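PHD-type domain-containing protein (Chaetomium thermophilum, PDB 6VHF) is Cfp1, whose RbBP5-interacting domain, the part modelled here, binds a zinc ion and helps integrate Cfp1 into the H3K4 methyltransferase complex COMPASS. Local coordinates at residues A[23-27]-A[69-73]; A[73-77]-A[155-159]. All coordinates share one frame; numbering follows the deposited sequence.

Contact 1: A[23-27]-A[69-73]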
loop_
_atom_site.group_PDB
_atom_site.type_symbol
_atom_site.label_atom_id
_atom_site.label_comp_id
_atom_site.label_asym_id
_atom_site.label_seq_id
_atom_site.Cartn_x
_atom_site.Cartn_y
_atom_site.Cartn_z
ATOM N N GLN A 23 2.442 5.329 -5.491
ATOM C CA GLN A 23 2.290 4.126 -4.675
ATOM C C GLN A 23 1.490 4.411 -3.399
ATOM O O GLN A 23 0.711 3.561 -2.938
ATOM C CB GLN A 23 3.660 3.540 -4.335
ATOM C CG GLN A 23 3.621 2.149 -3.672
ATOM C CD GLN A 23 2.884 1.095 -4.509
ATOM O OE1 GLN A 23 2.613 1.299 -5.686
ATOM N NE2 GLN A 23 2.552 -0.032 -3.889
ATOM N N ILE A 24 1.670 5.593 -2.806
ATOM C CA ILE A 24 0.909 5.919 -1.604
ATOM C C ILE A 24 -0.570 6.042 -1.937
ATOM O O ILE A 24 -1.429 5.561 -1.180
ATOM C CB ILE A 24 1.458 7.193 -0.948
ATOM C CG1 ILE A 24 2.754 6.880 -0.176
ATOM C CG2 ILE A 24 0.409 7.821 -0.045
ATOM C CD1 ILE A 24 3.527 8.109 0.352
ATOM N N ALA A 25 -0.889 6.679 -3.072
ATOM C CA ALA A 25 -2.271 6.728 -3.548
ATOM C C ALA A 25 -2.855 5.326 -3.702
ATOM O O ALA A 25 -3.984 5.055 -3.253
ATOM C CB ALA A 25 -2.349 7.481 -4.877
ATOM N N LEU A 26 -2.099 4.420 -4.328
ATOM C CA LEU A 26 -2.559 3.039 -4.432
ATOM C C LEU A 26 -2.860 2.471 -3.053
ATOM O O LEU A 26 -3.879 1.804 -2.870
ATOM C CB LEU A 26 -1.525 2.174 -5.154
ATOM C CG LEU A 26 -1.844 0.680 -5.242
ATOM C CD1 LEU A 26 -3.280 0.459 -5.749
ATOM C CD2 LEU A 26 -0.851 -0.072 -6.115
ATOM N N CYS A 27 -2.001 2.771 -2.069
ATOM C CA CYS A 27 -2.160 2.265 -0.711
ATOM C C CYS A 27 -3.438 2.785 -0.062
ATOM O O CYS A 27 -4.126 2.044 0.657
ATOM C CB CYS A 27 -0.945 2.651 0.133
ATOM S SG CYS A 27 0.533 1.608 -0.107
ATOM N N ALA A 69 0.325 -5.301 -3.957
ATOM C CA ALA A 69 0.603 -3.889 -3.710
ATOM C C ALA A 69 1.658 -3.734 -2.619
ATOM O O ALA A 69 2.567 -2.902 -2.734
ATOM C CB ALA A 69 -0.684 -3.152 -3.341
ATOM N N HIS A 70 1.577 -4.558 -1.573
ATOM C CA HIS A 70 2.571 -4.508 -0.504
ATOM C C HIS A 70 3.959 -4.878 -1.011
ATOM O O HIS A 70 4.965 -4.336 -0.534
ATOM C CB HIS A 70 2.168 -5.439 0.634
ATOM C CG HIS A 70 3.187 -5.525 1.730
ATOM N ND1 HIS A 70 3.645 -4.418 2.413
ATOM C CD2 HIS A 70 3.851 -6.585 2.250
ATOM C CE1 HIS A 70 4.540 -4.792 3.311
ATOM N NE2 HIS A 70 4.685 -6.102 3.231
ATOM N N GLN A 71 4.047 -5.820 -1.951
ATOM C CA GLN A 71 5.367 -6.208 -2.431
ATOM C C GLN A 71 5.980 -5.093 -3.263
ATOM O O GLN A 71 7.175 -4.801 -3.137
ATOM C CB GLN A 71 5.282 -7.509 -3.230
ATOM C CG GLN A 71 6.636 -8.178 -3.454
ATOM C CD GLN A 71 7.217 -8.787 -2.181
ATOM O OE1 GLN A 71 6.480 -9.239 -1.300
ATOM N NE2 GLN A 71 8.546 -8.794 -2.079
ATOM N N PHE A 72 5.164 -4.441 -4.098
ATOM C CA PHE A 72 5.631 -3.295 -4.868
ATOM C C PHE A 72 6.114 -2.167 -3.966
ATOM O O PHE A 72 7.048 -1.440 -4.330
ATOM C CB PHE A 72 4.516 -2.796 -5.784
ATOM C CG PHE A 72 5.007 -1.976 -6.933
ATOM C CD1 PHE A 72 6.250 -2.223 -7.492
ATOM C CD2 PHE A 72 4.235 -0.951 -7.453
ATOM C CE1 PHE A 72 6.713 -1.467 -8.557
ATOM C CE2 PHE A 72 4.690 -0.189 -8.517
ATOM C CZ PHE A 72 5.932 -0.445 -9.069
ATOM N N SER A 73 5.493 -1.998 -2.791
ATOM C CA SER A 73 5.978 -0.998 -1.843
ATOM C C SER A 73 7.376 -1.345 -1.369
ATOM O O SER A 73 8.243 -0.464 -1.280
ATOM C CB SER A 73 5.042 -0.871 -0.645
ATOM O OG SER A 73 3.810 -0.289 -1.027
#
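In the three-helix core of the domain, Gln23, Leu26 and Cys27 of helix 4-46 meet Ala69, Phe72 and Ser73 of the roughly antiparallel helix 64-77, the segment axes crossing at -152° and 10.5 Å apart. The buried Gln23 carries the polar part. Its CG lies anti to the backbone N (chi1 -171°), and a bend at chi2 brings the amide alongside the facing helix. There Gln23 NE2 donates to Ser73 OG at 3.1 Å; the N-H points nearly straight at the hydroxyl oxygen, which sits close to the amide plane. The carbonyl O of Ala69 is also 3.1 Å from Gln23 NE2, but the angle is too poor for a hydrogen bond. At the other corner of the amide, Gln23 OE1 approaches Phe72 CD2 obliquely at 3.3 Å, with amide and ring planes almost perpendicular (86°). The bond to the serine probably helps set how the amide is turned, while the phenyl ring borders its oxygen. Leu156 of helix 141-177 packs on Gln23 from the third helix, and Ile153 on Cys27. Apolar packing continues one turn along, where Leu26 CD2 rests 4.1 Å from Ala69 CB. Cys27 SG stands 3.9 Å from Ser73 OG.

Contact 2: A[73-77]-A[155-159]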
loop_
_atom_site.group_PDB
_atom_site.type_symbol
_atom_site.label_atom_id
_atom_site.label_comp_id
_atom_site.label_asym_id
_atom_site.label_seq_id
_atom_site.Cartn_x
_atom_site.Cartn_y
_atom_site.Cartn_z
ATOM N N SER A 73 5.493 -1.998 -2.791
ATOM C CA SER A 73 5.978 -0.998 -1.843
ATOM C C SER A 73 7.376 -1.345 -1.369
ATOM O O SER A 73 8.243 -0.464 -1.280
ATOM C CB SER A 73 5.042 -0.871 -0.645
ATOM O OG SER A 73 3.810 -0.289 -1.027
ATOM N N LEU A 74 7.610 -2.628 -1.072
ATOM C CA LEU A 74 8.947 -3.082 -0.697
ATOM C C LEU A 74 9.959 -2.854 -1.826
ATOM O O LEU A 74 11.092 -2.435 -1.575
ATOM C CB LEU A 74 8.887 -4.557 -0.286
ATOM C CG LEU A 74 7.882 -4.866 0.823
ATOM C CD1 LEU A 74 7.695 -6.350 1.043
ATOM C CD2 LEU A 74 8.348 -4.222 2.101
ATOM N N PHE A 75 9.566 -3.122 -3.073
ATOM C CA PHE A 75 10.428 -2.826 -4.220
ATOM C C PHE A 75 10.847 -1.359 -4.229
ATOM O O PHE A 75 12.039 -1.046 -4.278
ATOM C CB PHE A 75 9.703 -3.198 -5.518
ATOM C CG PHE A 75 10.506 -2.971 -6.785
ATOM C CD1 PHE A 75 10.759 -1.683 -7.269
ATOM C CD2 PHE A 75 10.991 -4.057 -7.505
ATOM C CE1 PHE A 75 11.484 -1.484 -8.438
ATOM C CE2 PHE A 75 11.717 -3.867 -8.671
ATOM C CZ PHE A 75 11.963 -2.577 -9.137
ATOM N N LEU A 76 9.874 -0.446 -4.173
ATOM C CA LEU A 76 10.169 0.980 -4.216
ATOM C C LEU A 76 10.919 1.467 -2.983
ATOM O O LEU A 76 11.337 2.626 -2.957
ATOM C CB LEU A 76 8.874 1.787 -4.394
ATOM C CG LEU A 76 8.069 1.562 -5.685
ATOM C CD1 LEU A 76 6.762 2.332 -5.662
ATOM C CD2 LEU A 76 8.868 1.932 -6.927
ATOM N N GLN A 77 11.116 0.635 -1.973
ATOM C CA GLN A 77 11.905 1.055 -0.824
ATOM C C GLN A 77 13.378 0.700 -0.959
ATOM O O GLN A 77 14.197 1.206 -0.180
ATOM C CB GLN A 77 11.333 0.451 0.453
ATOM C CG GLN A 77 10.064 1.142 0.927
ATOM C CD GLN A 77 9.410 0.397 2.062
ATOM O OE1 GLN A 77 8.293 -0.124 1.928
ATOM N NE2 GLN A 77 10.105 0.321 3.189
ATOM N N GLU A 155 6.327 4.273 5.486
ATOM C CA GLU A 155 7.634 3.964 4.924
ATOM C C GLU A 155 7.864 4.703 3.601
ATOM O O GLU A 155 8.918 5.317 3.397
ATOM C CB GLU A 155 7.763 2.456 4.745
ATOM C CG GLU A 155 7.792 1.682 6.048
ATOM C CD GLU A 155 9.038 1.982 6.890
ATOM O OE1 GLU A 155 10.010 2.582 6.367
ATOM O OE2 GLU A 155 9.063 1.575 8.069
ATOM N N LEU A 156 6.869 4.676 2.704
ATOM C CA LEU A 156 6.973 5.381 1.433
ATOM C C LEU A 156 7.146 6.880 1.637
ATOM O O LEU A 156 7.899 7.521 0.901
ATOM C CB LEU A 156 5.730 5.107 0.584
ATOM C CG LEU A 156 5.518 3.668 0.124
ATOM C CD1 LEU A 156 4.029 3.419 -0.232
ATOM C CD2 LEU A 156 6.426 3.332 -1.028
ATOM N N ALA A 157 6.428 7.467 2.611
ATOM C CA ALA A 157 6.593 8.895 2.876
ATOM C C ALA A 157 7.977 9.194 3.441
ATOM O O ALA A 157 8.574 10.221 3.108
ATOM C CB ALA A 157 5.501 9.408 3.825
ATOM N N LEU A 158 8.494 8.318 4.307
ATOM C CA LEU A 158 9.874 8.437 4.772
ATOM C C LEU A 158 10.851 8.452 3.598
ATOM O O LEU A 158 11.742 9.307 3.527
ATOM C CB LEU A 158 10.197 7.282 5.713
ATOM C CG LEU A 158 11.557 7.199 6.407
ATOM C CD1 LEU A 158 11.345 6.531 7.757
ATOM C CD2 LEU A 158 12.591 6.420 5.572
ATOM N N GLN A 159 10.697 7.501 2.670
ATOM C CA GLN A 159 11.534 7.475 1.473
ATOM C C GLN A 159 11.474 8.796 0.712
ATOM O O GLN A 159 12.502 9.298 0.254
ATOM C CB GLN A 159 11.120 6.322 0.560
ATOM C CG GLN A 159 11.348 4.939 1.162
ATOM C CD GLN A 159 12.826 4.538 1.195
ATOM O OE1 GLN A 159 13.345 3.951 0.242
ATOM N NE2 GLN A 159 13.503 4.851 2.299
#
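Helix segments 73-77 and 155-159 run nearly parallel, 22° apart with axes 10.2 Å from each other, and come closest in backbone at Gln77 and Gln159, whose CA atoms are 6.8 Å apart. Gln77 is the main side chain on its helix: CG takes the place beside the backbone N (chi1 -76°), and the extended chain beyond it reaches across to the opposite helix. Its amide carbon CD lies 3.8 Å from Glu155 CB; the two chains cross at about a right angle, yet the amide and carboxylate planes are almost parallel. Along the same stem, Gln77 CG meets Gln159 CG at 4.0 Å, the glutamines again crossing steeply. This is the parallel pair of the three-helix bundle, joining helix 64-77 to helix 141-177. With an alanine in place of Gln77, the methylene surfaces of Glu155 and Gln159 would probably lose their cover and the Gln159 chain would be freer to turn. Deeper in, Leu156 CD2 packs 4.4 Å from Leu76 CB, while its other methyl, CD1, comes 3.8 Å from the OG of Ser73, an oxygen bonded by Gln23 of helix 4-46. Leu156 also touches Leu20 and Ile24 of that helix.

From the N terminus, helix 4-46 runs through segment 23-27, and contact 1 closes a 41-residue loop when helix 64-77 returns against it; zinc ligand Cys57 lies within that loop. Contact 2 starts at Ser73, where contact 1 ends, and closes a longer loop of 77 residues, holding the unmodelled 84-121 and the other zinc ligands Cys130, Cys135 and His138, before helix 141-177 arrives. The loops therefore follow one another, neither nesting nor crossing. Their centres are 8 Å apart, and helices 4-46 and 141-177 meet directly, Ile24 CG1 packing 3.5 Å from Leu156 CB and Gln23 CG 3.7 Å from Leu156 CD1.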